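Local atomic coordinates of 190aa long hypothetical protein (Pyrococcus horikoshii, PDB entry 2DDZ), a protein that is of unknown function, forms a hexamer and belongs to the DUF366 family, which is grouped with the class II tRNA synthetase-like proteins. Residues E[33-37]-E[71-77]; E[88-93]-E[108-113]. All blocks are in the same frame, centred on the assembly; numbering follows the deposited sequence.

How the interactions relate
After strand 5-8 and helix 25-30 the chain enters strand 36-45. It later returns through strand 68-75, which pairs antiparallel with it: interaction 1 thus closes a loop of 33 residues that holds one short helix. Directly afterwards helix 81-100 begins, and interaction 2 closes a shorter loop of 14 residues, where that helix meets the hairpin 106-115. The two contacts follow one another in series, neither enclosing the other, with centres about 18 Å apart. Both reach the same mixed sheet, interaction 1 as two neighbouring strands, interaction 2 as a helix packed on a hairpin of it. They meet directly where Leu73 CD2 lies 3.5 Å from Leu91 CD1, strand against helix.

Interaction 1 of 2, residues E[33-37]-E[71-77]; sequences LGDSL and YILELFW
Two neighbouring antiparallel strands of the mixed sheet, 36-45 and 68-75, come together here, with an aspartate holding the turn that follows the second strand. Ser36 and Glu74 form the hydrogen-bonded pair: Ser36 N reaches Glu74 O at 3.0 Å, and Glu74 N returns the bond to Ser36 O. The next pair, Leu37 and Leu73, is non-hydrogen-bonded. At that level Leu37 CD1 packs 4.1 Å from Tyr71 CB, the two side chains running alongside each other in the same direction. Leu73 also faces helix 81-100 and helix 161-184.

Just before its strand begins, Asp35 takes over with its carboxylate. CG stands anti to the carbonyl carbon (chi1 -68°), which sends both oxygens toward the opposite segment. OD1 accepts Phe76 N at 2.8 Å in a nearly straight bond, while OD2 takes the indole Trp77 NE1 at 2.9 Å through a more bent one. Both donors arrive on syn sides, yet lie well out of the carboxylate plane, which is turned 64° from the indole. Phe76 is the centre of an inverse gamma turn, so this grip holds the chain just where it leaves the strand. The Phe76 ring sets its edge against the loop before strand 36-45, with CE1 3.4 Å from Gly34 O, and its packing extends to Leu184 of a second subunit.

Two waters finish the seam. One donates to Ser36 OG and Ile72 O; the other bridges the two segments at the turn, donating to Asp35 OD2 and to Phe76 O, 3.3 Å from the water oxygen.

Interaction 2 of 2, residues E[88-93]-E[108-113]; sequences QKLLIA and RRGDDI
Gly110 O, in the type II' turn of a beta hairpin packed on helix 81-100, accepts Arg108 NH1 at 2.7 Å. The oxygen lies in the guanidinium plane and offers a lone pair in its own carbonyl plane, so the bond ties the arginine side chain back onto the turn that follows it. From the helix, Lys89 CG closes on the same oxygen at 3.5 Å, and Lys89 O sits over one face of the guanidinium. The group's rotation is further fixed by salt bridges to Glu175 and Glu97 of the third subunit, which puts this contact at a subunit interface.

Arg108 CD lies 3.7 Å from Ile92 CG2, and the bend at chi3 (65°) then places NE as close to Ala93 CB. Ile92 points toward the hairpin and divides its branches: CG1 meets the carbonyl Asp111 O, while CG2, anti to the backbone N, also touches Ile113 CG1 at 3.5 Å.

Nearer the start of the helical segment, Gln88 OE1 accepts Lys89 NZ at 2.8 Å, almost in line with its carbonyl. The lysine amine is shared with Ser85 and with Asp182 of the third subunit. The Gln88 amide also lies against Asp111 CB, and its NE2 bonds to Ser123 of strand 118-128. With an alanine at Gln88, Lys89 NZ is likely to lose its carbonyl partner and a gap to open beside Asp111 CB. The planes of amide and carboxylate stand 66° apart, with Gln88 NE2 3.1 Å from Asp111 OD2.

Interaction 1 of 2, residues E[33-37]-E[71-77]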
ATOM      1  N   LEU E  33      14.486 -15.738 -11.418  1.00 38.71           N
ATOM      2  CA  LEU E  33      13.506 -15.392 -10.391  1.00 38.83           C
ATOM      3  C   LEU E  33      13.780 -14.054  -9.698  1.00 36.30           C
ATOM      4  O   LEU E  33      14.928 -13.689  -9.470  1.00 39.04           O
ATOM      5  CB  LEU E  33      13.479 -16.503  -9.348  1.00 37.71           C
ATOM      6  CG  LEU E  33      12.417 -16.464  -8.255  1.00 38.73           C
ATOM      7  CD1 LEU E  33      11.065 -16.801  -8.840  1.00 30.43           C
ATOM      8  CD2 LEU E  33      12.787 -17.467  -7.172  1.00 31.58           C
ATOM      9  N   GLY E  34      12.718 -13.321  -9.379  1.00 38.40           N
ATOM     10  CA  GLY E  34      12.867 -12.050  -8.681  1.00 29.61           C
ATOM     11  C   GLY E  34      13.295 -10.840  -9.488  1.00 35.88           C
ATOM     12  O   GLY E  34      13.196 -10.818 -10.715  1.00 29.48           O
ATOM     13  N   ASP E  35      13.764  -9.811  -8.789  1.00 32.32           N
ATOM     14  CA  ASP E  35      14.198  -8.593  -9.456  1.00 34.61           C
ATOM     15  C   ASP E  35      15.215  -8.923 -10.534  1.00 41.76           C
ATOM     16  O   ASP E  35      16.171  -9.665 -10.284  1.00 35.51           O
ATOM     17  CB  ASP E  35      14.796  -7.617  -8.438  1.00 37.73           C
ATOM     18  CG  ASP E  35      13.750  -7.072  -7.474  1.00 45.66           C
ATOM     19  OD1 ASP E  35      12.559  -7.413  -7.660  1.00 38.40           O
ATOM     20  OD2 ASP E  35      14.107  -6.308  -6.548  1.00 43.01           O
ATOM     21  N   SER E  36      15.009  -8.383 -11.738  1.00 38.59           N
ATOM     22  CA  SER E  36      15.938  -8.653 -12.827  1.00 29.03           C
ATOM     23  C   SER E  36      16.007  -7.637 -13.965  1.00 35.00           C
ATOM     24  O   SER E  36      15.088  -6.847 -14.208  1.00 30.08           O
ATOM     25  CB  SER E  36      15.653 -10.030 -13.432  1.00 30.83           C
ATOM     26  OG  SER E  36      14.436 -10.032 -14.154  1.00 31.05           O
ATOM     27  N   LEU E  37      17.135  -7.690 -14.666  1.00 32.07           N
ATOM     28  CA  LEU E  37      17.393  -6.850 -15.813  1.00 32.85           C
ATOM     29  C   LEU E  37      17.895  -7.807 -16.894  1.00 37.60           C
ATOM     30  O   LEU E  37      18.844  -8.558 -16.673  1.00 40.18           O
ATOM     31  CB  LEU E  37      18.454  -5.796 -15.478  1.00 24.57           C
ATOM     32  CG  LEU E  37      18.985  -4.974 -16.664  1.00 31.50           C
ATOM     33  CD1 LEU E  37      17.862  -4.200 -17.361  1.00 29.32           C
ATOM     34  CD2 LEU E  37      20.044  -4.031 -16.152  1.00 26.04           C
ATOM     35  N   TYR E  71      16.329  -3.064 -22.999  1.00 39.48           N
ATOM     36  CA  TYR E  71      16.526  -3.308 -21.572  1.00 34.18           C
ATOM     37  C   TYR E  71      15.167  -3.584 -20.974  1.00 33.03           C
ATOM     38  O   TYR E  71      14.270  -2.752 -21.058  1.00 42.68           O
ATOM     39  CB  TYR E  71      17.128  -2.101 -20.842  1.00 39.64           C
ATOM     40  CG  TYR E  71      18.449  -1.625 -21.378  1.00 43.16           C
ATOM     41  CD1 TYR E  71      18.516  -0.930 -22.582  1.00 47.16           C
ATOM     42  CD2 TYR E  71      19.636  -1.851 -20.674  1.00 39.83           C
ATOM     43  CE1 TYR E  71      19.730  -0.462 -23.081  1.00 41.35           C
ATOM     44  CE2 TYR E  71      20.867  -1.387 -21.167  1.00 33.08           C
ATOM     45  CZ  TYR E  71      20.898  -0.690 -22.374  1.00 35.36           C
ATOM     46  OH  TYR E  71      22.083  -0.216 -22.874  1.00 37.69           O
ATOM     47  N   ILE E  72      15.009  -4.756 -20.380  1.00 32.52           N
ATOM     48  CA  ILE E  72      13.748  -5.103 -19.764  1.00 30.22           C
ATOM     49  C   ILE E  72      13.981  -5.316 -18.294  1.00 33.68           C
ATOM     50  O   ILE E  72      14.690  -6.229 -17.876  1.00 28.92           O
ATOM     51  CB  ILE E  72      13.141  -6.345 -20.394  1.00 35.63           C
ATOM     52  CG1 ILE E  72      12.546  -5.956 -21.741  1.00 30.45           C
ATOM     53  CG2 ILE E  72      12.062  -6.933 -19.488  1.00 31.34           C
ATOM     54  CD1 ILE E  72      12.384  -7.118 -22.615  1.00 62.74           C
ATOM     55  N   LEU E  73      13.377  -4.435 -17.516  1.00 34.60           N
ATOM     56  CA  LEU E  73      13.511  -4.459 -16.086  1.00 25.40           C
ATOM     57  C   LEU E  73      12.223  -4.844 -15.368  1.00 26.83           C
ATOM     58  O   LEU E  73      11.133  -4.405 -15.745  1.00 34.12           O
ATOM     59  CB  LEU E  73      13.979  -3.083 -15.630  1.00 41.91           C
ATOM     60  CG  LEU E  73      14.119  -2.864 -14.129  1.00 44.78           C
ATOM     61  CD1 LEU E  73      15.159  -3.821 -13.573  1.00 49.58           C
ATOM     62  CD2 LEU E  73      14.512  -1.422 -13.875  1.00 46.92           C
ATOM     63  N   GLU E  74      12.351  -5.696 -14.351  1.00 27.70           N
ATOM     64  CA  GLU E  74      11.208  -6.093 -13.540  1.00 28.79           C
ATOM     65  C   GLU E  74      11.598  -6.069 -12.068  1.00 27.26           C
ATOM     66  O   GLU E  74      12.585  -6.664 -11.654  1.00 24.79           O
ATOM     67  CB  GLU E  74      10.674  -7.479 -13.917  1.00 31.23           C
ATOM     68  CG  GLU E  74       9.342  -7.800 -13.213  1.00 24.05           C
ATOM     69  CD  GLU E  74       8.540  -8.898 -13.912  1.00 39.07           C
ATOM     70  OE1 GLU E  74       9.153  -9.770 -14.555  1.00 35.55           O
ATOM     71  OE2 GLU E  74       7.295  -8.908 -13.801  1.00 29.47           O
ATOM     72  N   LEU E  75      10.813  -5.339 -11.290  1.00 28.77           N
ATOM     73  CA  LEU E  75      11.056  -5.201  -9.867  1.00 31.13           C
ATOM     74  C   LEU E  75       9.796  -5.532  -9.082  1.00 34.01           C
ATOM     75  O   LEU E  75       8.738  -4.920  -9.261  1.00 36.29           O
ATOM     76  CB  LEU E  75      11.508  -3.768  -9.547  1.00 34.55           C
ATOM     77  CG  LEU E  75      12.810  -3.320 -10.214  1.00 38.65           C
ATOM     78  CD1 LEU E  75      13.151  -1.921  -9.776  1.00 41.13           C
ATOM     79  CD2 LEU E  75      13.932  -4.279  -9.836  1.00 37.80           C
ATOM     80  N   PHE E  76       9.923  -6.507  -8.201  1.00 28.73           N
ATOM     81  CA  PHE E  76       8.810  -6.922  -7.389  1.00 33.38           C
ATOM     82  C   PHE E  76       8.745  -6.078  -6.127  1.00 31.47           C
ATOM     83  O   PHE E  76       9.013  -6.536  -5.017  1.00 35.39           O
ATOM     84  CB  PHE E  76       8.939  -8.411  -7.084  1.00 33.82           C
ATOM     85  CG  PHE E  76       8.860  -9.268  -8.314  1.00 40.33           C
ATOM     86  CD1 PHE E  76       9.986  -9.477  -9.108  1.00 27.77           C
ATOM     87  CD2 PHE E  76       7.638  -9.822  -8.711  1.00 28.96           C
ATOM     88  CE1 PHE E  76       9.896 -10.233 -10.288  1.00 30.92           C
ATOM     89  CE2 PHE E  76       7.537 -10.581  -9.887  1.00 33.42           C
ATOM     90  CZ  PHE E  76       8.666 -10.785 -10.676  1.00 27.88           C
ATOM     91  N   TRP E  77       8.406  -4.818  -6.336  1.00 31.70           N
ATOM     92  CA  TRP E  77       8.276  -3.847  -5.270  1.00 41.45           C
ATOM     93  C   TRP E  77       6.810  -3.499  -5.281  1.00 41.78           C
ATOM     94  O   TRP E  77       6.035  -4.148  -5.973  1.00 47.70           O
ATOM     95  CB  TRP E  77       9.114  -2.611  -5.599  1.00 38.60           C
ATOM     96  CG  TRP E  77      10.576  -2.915  -5.756  1.00 45.00           C
ATOM     97  CD1 TRP E  77      11.191  -4.127  -5.574  1.00 44.40           C
ATOM     98  CD2 TRP E  77      11.617  -1.983  -6.066  1.00 45.22           C
ATOM     99  NE1 TRP E  77      12.547  -4.001  -5.744  1.00 43.76           N
ATOM    100  CE2 TRP E  77      12.836  -2.697  -6.047  1.00 50.18           C
ATOM    101  CE3 TRP E  77      11.638  -0.612  -6.355  1.00 43.03           C
ATOM    102  CZ2 TRP E  77      14.066  -2.083  -6.304  1.00 46.84           C
ATOM    103  CZ3 TRP E  77      12.860  -0.004  -6.610  1.00 37.34           C
ATOM    104  CH2 TRP E  77      14.057  -0.740  -6.582  1.00 42.48           C
TER
HETATM  105  O   HOH W   1      12.073  -7.474  -4.365  1.00 48.30           O
HETATM  106  O   HOH W   2      13.296  -8.462 -16.486  1.00 33.03           O

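Interaction 2 of 2, residues E[88-93]-E[108-113]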
ATOM      1  N   GLN E  88      12.335   4.861 -13.701  1.00 31.00           N
ATOM      2  CA  GLN E  88      12.624   4.849 -15.127  1.00 34.19           C
ATOM      3  C   GLN E  88      13.463   6.061 -15.554  1.00 36.76           C
ATOM      4  O   GLN E  88      14.386   5.938 -16.358  1.00 26.87           O
ATOM      5  CB  GLN E  88      11.323   4.841 -15.930  1.00 31.36           C
ATOM      6  CG  GLN E  88      11.520   5.098 -17.409  1.00 29.01           C
ATOM      7  CD  GLN E  88      10.341   5.816 -18.034  1.00 40.82           C
ATOM      8  OE1 GLN E  88       9.798   6.761 -17.454  1.00 36.21           O
ATOM      9  NE2 GLN E  88       9.947   5.384 -19.229  1.00 31.86           N
ATOM     10  N   LYS E  89      13.137   7.238 -15.035  1.00 32.31           N
ATOM     11  CA  LYS E  89      13.886   8.414 -15.425  1.00 31.05           C
ATOM     12  C   LYS E  89      15.252   8.493 -14.743  1.00 35.15           C
ATOM     13  O   LYS E  89      16.167   9.133 -15.251  1.00 33.14           O
ATOM     14  CB  LYS E  89      13.021   9.672 -15.225  1.00 25.96           C
ATOM     15  CG  LYS E  89      12.018   9.835 -16.392  1.00 30.03           C
ATOM     16  CD  LYS E  89      10.939  10.907 -16.210  1.00 34.03           C
ATOM     17  CE  LYS E  89       9.641  10.345 -15.619  1.00 42.25           C
ATOM     18  NZ  LYS E  89       8.987   9.307 -16.480  1.00 34.27           N
ATOM     19  N   LEU E  90      15.407   7.805 -13.616  1.00 32.14           N
ATOM     20  CA  LEU E  90      16.691   7.783 -12.935  1.00 27.18           C
ATOM     21  C   LEU E  90      17.646   6.953 -13.785  1.00 38.35           C
ATOM     22  O   LEU E  90      18.818   7.299 -13.939  1.00 33.92           O
ATOM     23  CB  LEU E  90      16.573   7.136 -11.561  1.00 32.72           C
ATOM     24  CG  LEU E  90      17.896   6.957 -10.810  1.00 35.38           C
ATOM     25  CD1 LEU E  90      18.628   8.300 -10.659  1.00 30.08           C
ATOM     26  CD2 LEU E  90      17.605   6.354  -9.454  1.00 21.26           C
ATOM     27  N   LEU E  91      17.136   5.856 -14.337  1.00 30.70           N
ATOM     28  CA  LEU E  91      17.951   4.973 -15.159  1.00 37.12           C
ATOM     29  C   LEU E  91      18.342   5.630 -16.490  1.00 39.47           C
ATOM     30  O   LEU E  91      19.478   5.483 -16.940  1.00 37.30           O
ATOM     31  CB  LEU E  91      17.210   3.656 -15.415  1.00 31.98           C
ATOM     32  CG  LEU E  91      16.818   2.809 -14.202  1.00 33.42           C
ATOM     33  CD1 LEU E  91      16.109   1.547 -14.684  1.00 38.40           C
ATOM     34  CD2 LEU E  91      18.050   2.441 -13.397  1.00 27.21           C
ATOM     35  N   ILE E  92      17.412   6.346 -17.121  1.00 39.09           N
ATOM     36  CA  ILE E  92      17.713   7.027 -18.384  1.00 34.50           C
ATOM     37  C   ILE E  92      18.759   8.093 -18.081  1.00 40.11           C
ATOM     38  O   ILE E  92      19.669   8.331 -18.878  1.00 34.36           O
ATOM     39  CB  ILE E  92      16.445   7.685 -19.017  1.00 33.97           C
ATOM     40  CG1 ILE E  92      15.631   6.631 -19.768  1.00 28.97           C
ATOM     41  CG2 ILE E  92      16.831   8.747 -20.037  1.00 33.81           C
ATOM     42  CD1 ILE E  92      15.491   5.382 -19.004  1.00 63.01           C
ATOM     43  N   ALA E  93      18.639   8.720 -16.916  1.00 37.53           N
ATOM     44  CA  ALA E  93      19.604   9.735 -16.526  1.00 40.91           C
ATOM     45  C   ALA E  93      20.981   9.094 -16.373  1.00 43.38           C
ATOM     46  O   ALA E  93      21.977   9.670 -16.800  1.00 46.50           O
ATOM     47  CB  ALA E  93      19.184  10.402 -15.221  1.00 34.68           C
ATOM     48  N   ARG E 108      19.046  14.931 -21.627  1.00 46.99           N
ATOM     49  CA  ARG E 108      17.817  14.227 -21.297  1.00 47.59           C
ATOM     50  C   ARG E 108      16.562  15.082 -21.283  1.00 43.87           C
ATOM     51  O   ARG E 108      16.537  16.151 -20.676  1.00 47.03           O
ATOM     52  CB  ARG E 108      17.973  13.546 -19.926  1.00 42.10           C
ATOM     53  CG  ARG E 108      16.789  12.683 -19.507  1.00 40.63           C
ATOM     54  CD  ARG E 108      17.075  11.958 -18.196  1.00 44.38           C
ATOM     55  NE  ARG E 108      17.220  12.882 -17.073  1.00 35.16           N
ATOM     56  CZ  ARG E 108      16.213  13.350 -16.338  1.00 41.34           C
ATOM     57  NH1 ARG E 108      14.961  12.985 -16.587  1.00 33.00           N
ATOM     58  NH2 ARG E 108      16.461  14.194 -15.346  1.00 29.36           N
ATOM     59  N   ARG E 109      15.517  14.599 -21.948  1.00 43.76           N
ATOM     60  CA  ARG E 109      14.228  15.288 -21.961  1.00 45.36           C
ATOM     61  C   ARG E 109      13.232  14.287 -21.397  1.00 44.68           C
ATOM     62  O   ARG E 109      12.656  13.473 -22.127  1.00 44.82           O
ATOM     63  CB  ARG E 109      13.818  15.698 -23.380  1.00 49.92           C
ATOM     64  CG  ARG E 109      14.754  16.704 -24.029  1.00 57.74           C
ATOM     65  CD  ARG E 109      14.266  17.102 -25.404  1.00 62.53           C
ATOM     66  NE  ARG E 109      15.332  17.702 -26.201  1.00 66.08           N
ATOM     67  CZ  ARG E 109      15.198  18.078 -27.468  1.00 69.25           C
ATOM     68  NH1 ARG E 109      14.034  17.922 -28.095  1.00 63.70           N
ATOM     69  NH2 ARG E 109      16.231  18.604 -28.113  1.00 69.00           N
ATOM     70  N   GLY E 110      13.057  14.346 -20.081  1.00 36.96           N
ATOM     71  CA  GLY E 110      12.159  13.440 -19.397  1.00 35.48           C
ATOM     72  C   GLY E 110      12.774  12.063 -19.379  1.00 39.48           C
ATOM     73  O   GLY E 110      13.763  11.839 -18.687  1.00 37.40           O
ATOM     74  N   ASP E 111      12.198  11.151 -20.157  1.00 33.92           N
ATOM     75  CA  ASP E 111      12.697   9.790 -20.248  1.00 37.35           C
ATOM     76  C   ASP E 111      13.319   9.528 -21.625  1.00 40.78           C
ATOM     77  O   ASP E 111      13.550   8.383 -22.000  1.00 31.21           O
ATOM     78  CB  ASP E 111      11.558   8.798 -19.986  1.00 37.90           C
ATOM     79  CG  ASP E 111      10.489   8.837 -21.055  1.00 40.51           C
ATOM     80  OD1 ASP E 111      10.418   9.846 -21.790  1.00 51.84           O
ATOM     81  OD2 ASP E 111       9.706   7.863 -21.154  1.00 49.73           O
ATOM     82  N   ASP E 112      13.576  10.594 -22.379  1.00 41.60           N
ATOM     83  CA  ASP E 112      14.174  10.462 -23.705  1.00 39.11           C
ATOM     84  C   ASP E 112      15.600  11.005 -23.741  1.00 40.33           C
ATOM     85  O   ASP E 112      15.901  12.065 -23.172  1.00 34.67           O
ATOM     86  CB  ASP E 112      13.359  11.207 -24.769  1.00 41.34           C
ATOM     87  CG  ASP E 112      12.024  10.565 -25.052  1.00 42.45           C
ATOM     88  OD1 ASP E 112      11.931   9.319 -25.038  1.00 46.71           O
ATOM     89  OD2 ASP E 112      11.065  11.321 -25.310  1.00 52.45           O
ATOM     90  N   ILE E 113      16.467  10.268 -24.425  1.00 33.33           N
ATOM     91  CA  ILE E 113      17.861  10.643 -24.577  1.00 38.47           C
ATOM     92  C   ILE E 113      18.069  11.309 -25.937  1.00 42.15           C
ATOM     93  O   ILE E 113      17.665  10.771 -26.975  1.00 43.37           O
ATOM     94  CB  ILE E 113      18.753   9.403 -24.473  1.00 44.81           C
ATOM     95  CG1 ILE E 113      18.642   8.825 -23.058  1.00 40.21           C
ATOM     96  CG2 ILE E 113      20.196   9.753 -24.838  1.00 42.25           C
ATOM     97  CD1 ILE E 113      19.318   7.502 -22.899  1.00 37.13           C
TER